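Local coordinates for protein phosphoglycerol transferase GacH (Streptococcus pyogenes MGAS5005, PDB 6DGM) that probably transfers glycerol phosphate onto the rhamnose polysaccharide of the streptococcal cell wall through this metal-binding domain of the alkaline phosphatase-like clan, at residues Q207-V221 / N234-D246. Sequence-based numbering, arbitrary orientation.
With 1GP (sn-glycerol-1-phosphate), chain D.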
ATOM      1  N   GLN A 207       3.472   2.460 -15.312  1.00 13.77           N
ATOM      2  CA  GLN A 207       3.536   1.680 -16.546  1.00 13.73           C
ATOM      3  C   GLN A 207       2.193   1.051 -16.917  1.00 14.40           C
ATOM      4  O   GLN A 207       1.773   1.116 -18.082  1.00 15.18           O
ATOM      5  CB  GLN A 207       4.593   0.594 -16.435  1.00 13.69           C
ATOM      6  CG  GLN A 207       4.743  -0.225 -17.701  1.00 14.96           C
ATOM      7  CD  GLN A 207       5.632  -1.406 -17.480  1.00 14.62           C
ATOM      8  OE1 GLN A 207       6.837  -1.253 -17.332  1.00 14.25           O
ATOM      9  NE2 GLN A 207       5.037  -2.597 -17.394  1.00 13.87           N
ATOM     10  N   ASN A 208       1.527   0.395 -15.960  1.00 13.95           N
ATOM     11  CA  ASN A 208       0.355  -0.425 -16.253  1.00 13.49           C
ATOM     12  C   ASN A 208      -0.956   0.324 -16.059  1.00 13.96           C
ATOM     13  O   ASN A 208      -2.025  -0.296 -16.005  1.00 15.14           O
ATOM     14  CB  ASN A 208       0.432  -1.720 -15.457  1.00 13.00           C
ATOM     15  CG  ASN A 208       1.652  -2.519 -15.853  1.00 14.18           C
ATOM     16  OD1 ASN A 208       2.093  -2.406 -16.991  1.00 14.15           O
ATOM     17  ND2 ASN A 208       2.252  -3.251 -14.920  1.00 15.02           N
ATOM     18  N   HIS A 209      -0.899   1.652 -16.045  1.00 14.68           N
ATOM     19  CA  HIS A 209      -2.090   2.474 -16.062  1.00 15.39           C
ATOM     20  C   HIS A 209      -2.759   2.428 -17.427  1.00 14.98           C
ATOM     21  O   HIS A 209      -2.094   2.415 -18.462  1.00 14.92           O
ATOM     22  CB  HIS A 209      -1.697   3.924 -15.755  1.00 16.67           C
ATOM     23  CG  HIS A 209      -2.844   4.787 -15.330  1.00 18.67           C
ATOM     24  ND1 HIS A 209      -3.785   5.268 -16.212  1.00 19.99           N
ATOM     25  CD2 HIS A 209      -3.188   5.271 -14.111  1.00 18.57           C
ATOM     26  CE1 HIS A 209      -4.669   6.002 -15.558  1.00 19.92           C
ATOM     27  NE2 HIS A 209      -4.334   6.014 -14.281  1.00 18.88           N
ATOM     28  N   ILE A 210      -4.084   2.437 -17.430  1.00 14.23           N
ATOM     29  CA  ILE A 210      -4.875   2.586 -18.639  1.00 15.45           C
ATOM     30  C   ILE A 210      -4.415   3.828 -19.403  1.00 15.94           C
ATOM     31  O   ILE A 210      -4.090   4.834 -18.788  1.00 16.04           O
ATOM     32  CB  ILE A 210      -6.368   2.627 -18.282  1.00 17.61           C
ATOM     33  CG1 ILE A 210      -7.254   2.515 -19.524  1.00 18.84           C
ATOM     34  CG2 ILE A 210      -6.686   3.911 -17.487  1.00 18.96           C
ATOM     35  CD1 ILE A 210      -8.735   2.461 -19.176  1.00 19.89           C
ATOM     36  N   PRO A 211      -4.380   3.807 -20.737  1.00 16.01           N
ATOM     37  CA  PRO A 211      -4.667   2.750 -21.711  1.00 16.79           C
ATOM     38  C   PRO A 211      -3.445   1.857 -21.939  1.00 16.19           C
ATOM     39  O   PRO A 211      -2.303   2.333 -21.844  1.00 15.92           O
ATOM     40  CB  PRO A 211      -5.021   3.534 -22.973  1.00 18.47           C
ATOM     41  CG  PRO A 211      -4.223   4.763 -22.885  1.00 18.21           C
ATOM     42  CD  PRO A 211      -4.036   5.083 -21.410  1.00 16.67           C
ATOM     43  N   TRP A 212      -3.711   0.586 -22.241  1.00 17.26           N
ATOM     44  CA  TRP A 212      -2.676  -0.438 -22.347  1.00 17.13           C
ATOM     45  C   TRP A 212      -2.359  -0.674 -23.816  1.00 16.58           C
ATOM     46  O   TRP A 212      -3.263  -0.924 -24.618  1.00 16.91           O
ATOM     47  CB  TRP A 212      -3.154  -1.745 -21.698  1.00 17.14           C
ATOM     48  CG  TRP A 212      -3.644  -1.504 -20.319  1.00 16.62           C
ATOM     49  CD1 TRP A 212      -2.885  -1.345 -19.211  1.00 16.09           C
ATOM     50  CD2 TRP A 212      -5.011  -1.334 -19.902  1.00 16.41           C
ATOM     51  NE1 TRP A 212      -3.682  -1.098 -18.120  1.00 16.31           N
ATOM     52  CE2 TRP A 212      -4.991  -1.077 -18.520  1.00 16.24           C
ATOM     53  CE3 TRP A 212      -6.242  -1.367 -20.569  1.00 17.91           C
ATOM     54  CZ2 TRP A 212      -6.156  -0.865 -17.783  1.00 16.54           C
ATOM     55  CZ3 TRP A 212      -7.403  -1.153 -19.838  1.00 18.12           C
ATOM     56  CH2 TRP A 212      -7.348  -0.908 -18.461  1.00 17.51           C
ATOM     57  N   SER A 213      -1.085  -0.575 -24.179  1.00 15.85           N
ATOM     58  CA  SER A 213      -0.670  -0.725 -25.574  1.00 18.07           C
ATOM     59  C   SER A 213       0.594  -1.563 -25.601  1.00 18.53           C
ATOM     60  O   SER A 213       1.649  -1.099 -25.162  1.00 20.33           O
ATOM     61  CB  SER A 213      -0.406   0.636 -26.216  1.00 19.41           C
ATOM     62  OG  SER A 213      -0.205   0.540 -27.626  1.00 21.19           O
ATOM     63  N   SER A 214       0.493  -2.783 -26.112  1.00 18.50           N
ATOM     64  CA  SER A 214       1.661  -3.651 -26.204  1.00 19.05           C
ATOM     65  C   SER A 214       1.392  -4.750 -27.212  1.00 17.85           C
ATOM     66  O   SER A 214       0.392  -5.460 -27.099  1.00 18.38           O
ATOM     67  CB  SER A 214       1.978  -4.264 -24.833  1.00 21.75           C
ATOM     68  OG  SER A 214       3.166  -5.032 -24.919  1.00 24.48           O
ATOM     69  N   ASP A 215       2.293  -4.901 -28.189  1.00 16.84           N
ATOM     70  CA  ASP A 215       2.187  -5.959 -29.175  1.00 16.73           C
ATOM     71  C   ASP A 215       3.041  -7.170 -28.862  1.00 17.80           C
ATOM     72  O   ASP A 215       2.856  -8.208 -29.505  1.00 18.78           O
ATOM     73  CB  ASP A 215       2.564  -5.411 -30.556  1.00 17.68           C
ATOM     74  CG  ASP A 215       1.446  -4.582 -31.146  1.00 19.55           C
ATOM     75  OD1 ASP A 215       0.388  -5.187 -31.380  1.00 20.74           O
ATOM     76  OD2 ASP A 215       1.591  -3.350 -31.285  1.00 19.81           O
ATOM     77  N   TYR A 216       3.946  -7.080 -27.889  1.00 18.34           N
ATOM     78  CA  TYR A 216       4.892  -8.151 -27.609  1.00 19.51           C
ATOM     79  C   TYR A 216       5.040  -8.290 -26.106  1.00 19.49           C
ATOM     80  O   TYR A 216       4.915  -7.303 -25.375  1.00 19.12           O
ATOM     81  CB  TYR A 216       6.256  -7.853 -28.270  1.00 20.02           C
ATOM     82  CG  TYR A 216       6.075  -7.547 -29.739  1.00 19.77           C
ATOM     83  CD1 TYR A 216       5.784  -8.554 -30.640  1.00 19.51           C
ATOM     84  CD2 TYR A 216       6.125  -6.240 -30.215  1.00 18.77           C
ATOM     85  CE1 TYR A 216       5.566  -8.292 -31.951  1.00 19.35           C
ATOM     86  CE2 TYR A 216       5.915  -5.969 -31.542  1.00 17.99           C
ATOM     87  CZ  TYR A 216       5.634  -6.992 -32.408  1.00 18.55           C
ATOM     88  OH  TYR A 216       5.414  -6.729 -33.735  1.00 20.51           O
ATOM     89  N   PRO A 217       5.280  -9.512 -25.608  1.00 21.00           N
ATOM     90  CA  PRO A 217       5.464 -10.776 -26.338  1.00 21.16           C
ATOM     91  C   PRO A 217       4.201 -11.260 -27.051  1.00 20.67           C
ATOM     92  O   PRO A 217       3.168 -11.406 -26.415  1.00 19.78           O
ATOM     93  CB  PRO A 217       5.847 -11.764 -25.227  1.00 22.90           C
ATOM     94  CG  PRO A 217       6.340 -10.916 -24.107  1.00 24.69           C
ATOM     95  CD  PRO A 217       5.535  -9.666 -24.164  1.00 23.76           C
ATOM     96  N   GLU A 218       4.292 -11.512 -28.360  1.00 22.02           N
ATOM     97  CA  GLU A 218       3.098 -11.849 -29.125  1.00 23.24           C
ATOM     98  C   GLU A 218       2.527 -13.196 -28.719  1.00 23.68           C
ATOM     99  O   GLU A 218       1.326 -13.429 -28.909  1.00 24.16           O
ATOM    100  CB  GLU A 218       3.388 -11.827 -30.625  1.00 27.26           C
ATOM    101  CG  GLU A 218       4.383 -12.840 -31.088  1.00 34.00           C
ATOM    102  CD  GLU A 218       4.658 -12.687 -32.580  1.00 39.92           C
ATOM    103  OE1 GLU A 218       5.762 -13.059 -33.030  1.00 43.07           O
ATOM    104  OE2 GLU A 218       3.760 -12.172 -33.283  1.00 40.58           O
ATOM    105  N   GLU A 219       3.352 -14.078 -28.153  1.00 23.58           N
ATOM    106  CA  GLU A 219       2.860 -15.376 -27.715  1.00 26.13           C
ATOM    107  C   GLU A 219       1.915 -15.260 -26.520  1.00 24.99           C
ATOM    108  O   GLU A 219       1.160 -16.202 -26.248  1.00 27.04           O
ATOM    109  CB  GLU A 219       4.025 -16.305 -27.373  1.00 32.01           C
ATOM    110  CG  GLU A 219       4.974 -15.792 -26.301  1.00 38.17           C
ATOM    111  CD  GLU A 219       6.151 -14.977 -26.859  1.00 43.03           C
ATOM    112  OE1 GLU A 219       6.018 -14.363 -27.944  1.00 36.68           O
ATOM    113  OE2 GLU A 219       7.220 -14.954 -26.199  1.00 47.47           O
ATOM    114  N   ILE A 220       1.935 -14.141 -25.810  1.00 21.84           N
ATOM    115  CA  ILE A 220       1.001 -13.940 -24.704  1.00 22.43           C
ATOM    116  C   ILE A 220      -0.311 -13.435 -25.276  1.00 22.54           C
ATOM    117  O   ILE A 220      -0.371 -12.341 -25.851  1.00 22.72           O
ATOM    118  CB  ILE A 220       1.561 -12.961 -23.663  1.00 23.02           C
ATOM    119  CG1 ILE A 220       2.782 -13.557 -22.972  1.00 24.74           C
ATOM    120  CG2 ILE A 220       0.479 -12.594 -22.636  1.00 24.25           C
ATOM    121  CD1 ILE A 220       3.462 -12.587 -22.075  1.00 25.93           C
ATOM    122  N   VAL A 221      -1.360 -14.236 -25.140  1.00 23.42           N
ATOM    123  CA  VAL A 221      -2.686 -13.873 -25.621  1.00 24.59           C
ATOM    124  C   VAL A 221      -3.673 -14.242 -24.522  1.00 26.17           C
ATOM    125  O   VAL A 221      -3.488 -15.224 -23.799  1.00 27.10           O
ATOM    126  CB  VAL A 221      -3.060 -14.559 -26.950  1.00 28.83           C
ATOM    127  CG1 VAL A 221      -2.088 -14.148 -28.055  1.00 27.92           C
ATOM    128  CG2 VAL A 221      -3.093 -16.042 -26.796  1.00 34.45           C
ATOM    129  N   ASN A 234      -7.613  -5.411 -24.768  1.00 16.96           N
ATOM    130  CA  ASN A 234      -7.109  -4.752 -23.573  1.00 17.35           C
ATOM    131  C   ASN A 234      -6.498  -5.755 -22.598  1.00 17.16           C
ATOM    132  O   ASN A 234      -5.424  -5.514 -22.040  1.00 17.27           O
ATOM    133  CB  ASN A 234      -8.235  -3.985 -22.888  1.00 18.85           C
ATOM    134  CG  ASN A 234      -8.471  -2.628 -23.503  1.00 21.13           C
ATOM    135  OD1 ASN A 234      -7.569  -2.020 -24.055  1.00 23.14           O
ATOM    136  ND2 ASN A 234      -9.700  -2.150 -23.414  1.00 21.11           N
ATOM    137  N   LEU A 235      -7.175  -6.881 -22.377  1.00 16.37           N
ATOM    138  CA  LEU A 235      -6.648  -7.879 -21.460  1.00 15.61           C
ATOM    139  C   LEU A 235      -5.320  -8.424 -21.960  1.00 15.84           C
ATOM    140  O   LEU A 235      -4.386  -8.621 -21.171  1.00 16.81           O
ATOM    141  CB  LEU A 235      -7.652  -9.013 -21.275  1.00 16.87           C
ATOM    142  CG  LEU A 235      -7.199 -10.178 -20.379  1.00 20.89           C
ATOM    143  CD1 LEU A 235      -6.869  -9.736 -18.949  1.00 20.74           C
ATOM    144  CD2 LEU A 235      -8.264 -11.285 -20.373  1.00 24.43           C
ATOM    145  N   THR A 236      -5.221  -8.683 -23.271  1.00 15.91           N
ATOM    146  CA  THR A 236      -3.972  -9.182 -23.838  1.00 16.78           C
ATOM    147  C   THR A 236      -2.853  -8.163 -23.681  1.00 16.44           C
ATOM    148  O   THR A 236      -1.743  -8.513 -23.268  1.00 16.30           O
ATOM    149  CB  THR A 236      -4.192  -9.549 -25.306  1.00 18.70           C
ATOM    150  OG1 THR A 236      -5.063 -10.681 -25.374  1.00 19.69           O
ATOM    151  CG2 THR A 236      -2.858  -9.872 -26.021  1.00 19.52           C
ATOM    152  N   SER A 237      -3.121  -6.895 -24.022  1.00 16.51           N
ATOM    153  CA  SER A 237      -2.103  -5.859 -23.877  1.00 17.74           C
ATOM    154  C   SER A 237      -1.670  -5.714 -22.422  1.00 17.59           C
ATOM    155  O   SER A 237      -0.477  -5.560 -22.129  1.00 17.40           O
ATOM    156  CB  SER A 237      -2.660  -4.512 -24.357  1.00 18.23           C
ATOM    157  OG  SER A 237      -3.105  -4.588 -25.699  1.00 19.30           O
ATOM    158  N   TYR A 238      -2.637  -5.714 -21.504  1.00 17.15           N
ATOM    159  CA  TYR A 238      -2.329  -5.630 -20.080  1.00 15.73           C
ATOM    160  C   TYR A 238      -1.488  -6.815 -19.618  1.00 15.40           C
ATOM    161  O   TYR A 238      -0.525  -6.642 -18.859  1.00 15.18           O
ATOM    162  CB  TYR A 238      -3.642  -5.570 -19.301  1.00 15.59           C
ATOM    163  CG  TYR A 238      -3.494  -5.727 -17.809  1.00 15.89           C
ATOM    164  CD1 TYR A 238      -3.096  -4.657 -17.032  1.00 14.47           C
ATOM    165  CD2 TYR A 238      -3.764  -6.944 -17.191  1.00 16.71           C
ATOM    166  CE1 TYR A 238      -2.958  -4.807 -15.655  1.00 14.71           C
ATOM    167  CE2 TYR A 238      -3.645  -7.099 -15.828  1.00 15.86           C
ATOM    168  CZ  TYR A 238      -3.229  -6.024 -15.069  1.00 15.52           C
ATOM    169  OH  TYR A 238      -3.105  -6.178 -13.700  1.00 16.73           O
ATOM    170  N   ALA A 239      -1.843  -8.038 -20.052  1.00 15.93           N
ATOM    171  CA  ALA A 239      -1.083  -9.214 -19.640  1.00 16.43           C
ATOM    172  C   ALA A 239       0.357  -9.148 -20.148  1.00 17.01           C
ATOM    173  O   ALA A 239       1.294  -9.535 -19.434  1.00 17.80           O
ATOM    174  CB  ALA A 239      -1.751 -10.502 -20.121  1.00 17.25           C
ATOM    175  N   ARG A 240       0.546  -8.674 -21.376  1.00 17.24           N
ATOM    176  CA  ARG A 240       1.889  -8.483 -21.908  1.00 17.31           C
ATOM    177  C   ARG A 240       2.671  -7.498 -21.052  1.00 17.55           C
ATOM    178  O   ARG A 240       3.832  -7.738 -20.713  1.00 17.48           O
ATOM    179  CB  ARG A 240       1.819  -8.016 -23.363  1.00 16.52           C
ATOM    180  CG  ARG A 240       1.363  -9.102 -24.300  1.00 16.36           C
ATOM    181  CD  ARG A 240       0.963  -8.535 -25.638  1.00 17.19           C
ATOM    182  NE  ARG A 240       0.613  -9.620 -26.548  1.00 18.77           N
ATOM    183  CZ  ARG A 240       0.026  -9.463 -27.724  1.00 19.88           C
ATOM    184  NH1 ARG A 240      -0.294  -8.251 -28.153  1.00 20.31           N
ATOM    185  NH2 ARG A 240      -0.259 -10.529 -28.457  1.00 19.99           N
ATOM    186  N   LEU A 241       2.046  -6.369 -20.698  1.00 17.01           N
ATOM    187  CA  LEU A 241       2.708  -5.385 -19.846  1.00 17.53           C
ATOM    188  C   LEU A 241       3.041  -5.965 -18.476  1.00 17.51           C
ATOM    189  O   LEU A 241       4.124  -5.709 -17.938  1.00 18.36           O
ATOM    190  CB  LEU A 241       1.832  -4.135 -19.735  1.00 17.72           C
ATOM    191  CG  LEU A 241       1.753  -3.316 -21.028  1.00 19.74           C
ATOM    192  CD1 LEU A 241       0.671  -2.251 -20.905  1.00 20.37           C
ATOM    193  CD2 LEU A 241       3.064  -2.640 -21.340  1.00 20.36           C
ATOM    194  N   LEU A 242       2.151  -6.786 -17.914  1.00 16.57           N
ATOM    195  CA  LEU A 242       2.463  -7.427 -16.641  1.00 16.60           C
ATOM    196  C   LEU A 242       3.716  -8.287 -16.743  1.00 17.39           C
ATOM    197  O   LEU A 242       4.494  -8.384 -15.781  1.00 17.89           O
ATOM    198  CB  LEU A 242       1.314  -8.299 -16.148  1.00 17.68           C
ATOM    199  CG  LEU A 242       0.128  -7.623 -15.485  1.00 18.75           C
ATOM    200  CD1 LEU A 242      -0.746  -8.709 -14.840  1.00 17.04           C
ATOM    201  CD2 LEU A 242       0.501  -6.582 -14.448  1.00 21.36           C
ATOM    202  N   SER A 243       3.902  -8.962 -17.887  1.00 17.37           N
ATOM    203  CA  SER A 243       5.058  -9.841 -18.038  1.00 19.28           C
ATOM    204  C   SER A 243       6.368  -9.070 -17.892  1.00 20.03           C
ATOM    205  O   SER A 243       7.353  -9.618 -17.369  1.00 21.04           O
ATOM    206  CB  SER A 243       4.980 -10.594 -19.371  1.00 19.94           C
ATOM    207  OG  SER A 243       5.462  -9.807 -20.449  1.00 20.72           O
ATOM    208  N   PHE A 244       6.405  -7.808 -18.345  1.00 20.17           N
ATOM    209  CA  PHE A 244       7.600  -6.985 -18.153  1.00 19.33           C
ATOM    210  C   PHE A 244       7.747  -6.596 -16.689  1.00 18.11           C
ATOM    211  O   PHE A 244       8.832  -6.702 -16.107  1.00 17.93           O
ATOM    212  CB  PHE A 244       7.548  -5.708 -19.010  1.00 19.21           C
ATOM    213  CG  PHE A 244       7.691  -5.946 -20.485  1.00 22.58           C
ATOM    214  CD1 PHE A 244       8.937  -6.145 -21.044  1.00 27.43           C
ATOM    215  CD2 PHE A 244       6.580  -5.932 -21.321  1.00 21.64           C
ATOM    216  CE1 PHE A 244       9.079  -6.363 -22.416  1.00 28.28           C
ATOM    217  CE2 PHE A 244       6.717  -6.164 -22.682  1.00 22.03           C
ATOM    218  CZ  PHE A 244       7.964  -6.372 -23.234  1.00 25.04           C
ATOM    219  N   THR A 245       6.654  -6.146 -16.072  1.00 16.35           N
ATOM    220  CA  THR A 245       6.712  -5.804 -14.658  1.00 15.46           C
ATOM    221  C   THR A 245       7.199  -6.983 -13.843  1.00 16.71           C
ATOM    222  O   THR A 245       8.002  -6.820 -12.920  1.00 17.37           O
ATOM    223  CB  THR A 245       5.338  -5.371 -14.167  1.00 15.92           C
ATOM    224  OG1 THR A 245       4.985  -4.148 -14.830  1.00 15.66           O
ATOM    225  CG2 THR A 245       5.319  -5.163 -12.647  1.00 16.34           C
ATOM    226  N   ASP A 246       6.749  -8.182 -14.199  1.00 17.65           N
ATOM    227  CA  ASP A 246       7.103  -9.366 -13.437  1.00 19.58           C
ATOM    228  C   ASP A 246       8.602  -9.615 -13.488  1.00 20.13           C
ATOM    229  O   ASP A 246       9.243  -9.837 -12.451  1.00 20.32           O
ATOM    230  CB  ASP A 246       6.329 -10.556 -13.988  1.00 19.22           C
ATOM    231  CG  ASP A 246       6.566 -11.810 -13.199  1.00 20.19           C
ATOM    232  OD1 ASP A 246       6.095 -11.876 -12.050  1.00 20.38           O
ATOM    233  OD2 ASP A 246       7.209 -12.727 -13.738  1.00 21.22           O
TER
HETATM  234  C3  1GP D 902      -1.737   9.274 -11.805  1.00 23.31           C
HETATM  235  O3  1GP D 902      -1.678   7.923  -9.774  1.00 19.67           O
HETATM  236  C2  1GP D 902      -2.541   8.567 -10.734  1.00 23.68           C
HETATM  237  O2  1GP D 902      -1.039  10.414 -11.309  1.00 23.95           O
HETATM  238  C1  1GP D 902      -3.482   7.543 -11.351  1.00 28.60           C
HETATM  239  O1P 1GP D 902      -4.446   7.106 -10.388  1.00 29.62           O
HETATM  240  O2P 1GP D 902      -5.333   4.729 -11.185  1.00 28.89           O
HETATM  241  O3P 1GP D 902      -6.752   6.452  -9.792  1.00 27.93           O
HETATM  242  O4P 1GP D 902      -6.180   6.899 -12.230  1.00 32.71           O
HETATM  243  P   1GP D 902      -5.706   6.226 -10.906  1.00 28.91           P
HETATM  244  O   HOH W   1      -6.527   0.486 -23.431  1.00 19.15           O
HETATM  245  O   HOH W   2      -5.309  -2.415 -25.668  1.00 26.13           O
HETATM  246  O   HOH W   3      -2.071  -3.029 -27.665  1.00 20.53           O
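Arg240, reaching from the helix into the curl of chain 214-221, illustrates how one guanidinium can hold an irregular loop in shape through its carbonyls. Its side chain runs extended from CG to NE, carrying the flat group past the helix surface. There NH1 bonds Ser214 O almost in the guanidinium plane (3.1 Å, 159° at the hydrogen), and NE bonds Ile220 O at 3.0 Å. Weak bonds run from NE to Pro217 O and from NH2 to Glu218 O and Ile220 O; the type I turn 217-220, closed by Ile220 N to Pro217 O, presents these carbonyls. Thr236 CG2 lies over the centre of one guanidinium face, while Asp215 O lies over the opposite face, displaced toward its rim.

At the start of the loop, Asn208 ND2 donates to Thr245 OG1 (2.9 Å), which is also bonded to Asp182. Gln207 NE2 in turn bonds Asn208 OD1, steadying that amide, and Gln207 OE1 accepts from Asp182 N. Nearer the beginning of the helical segment, Trp212 receives the edge of Tyr238 on its indole face, a T-shaped pair with planes 79° apart, while Leu241 CD1 packs on Trp212 CB (3.9 Å). Trp212 NE1 ties back to Asn208 O at 2.8 Å, and two waters bridge the Trp212 backbone to Asn234 OD1.

His209, part of the ligand pocket, turns away from the helix; ND1 donates to Ile210 O (170°), orienting NE2 toward O4P of sn-glycerol-1-phosphate (2.9 Å). The loop leaves central-sheet strand 200-204 and enters strand 222-224, lying across helix 229-257, with Val176 of strand 175-176 packed against Gln207, Leu241 and Phe244.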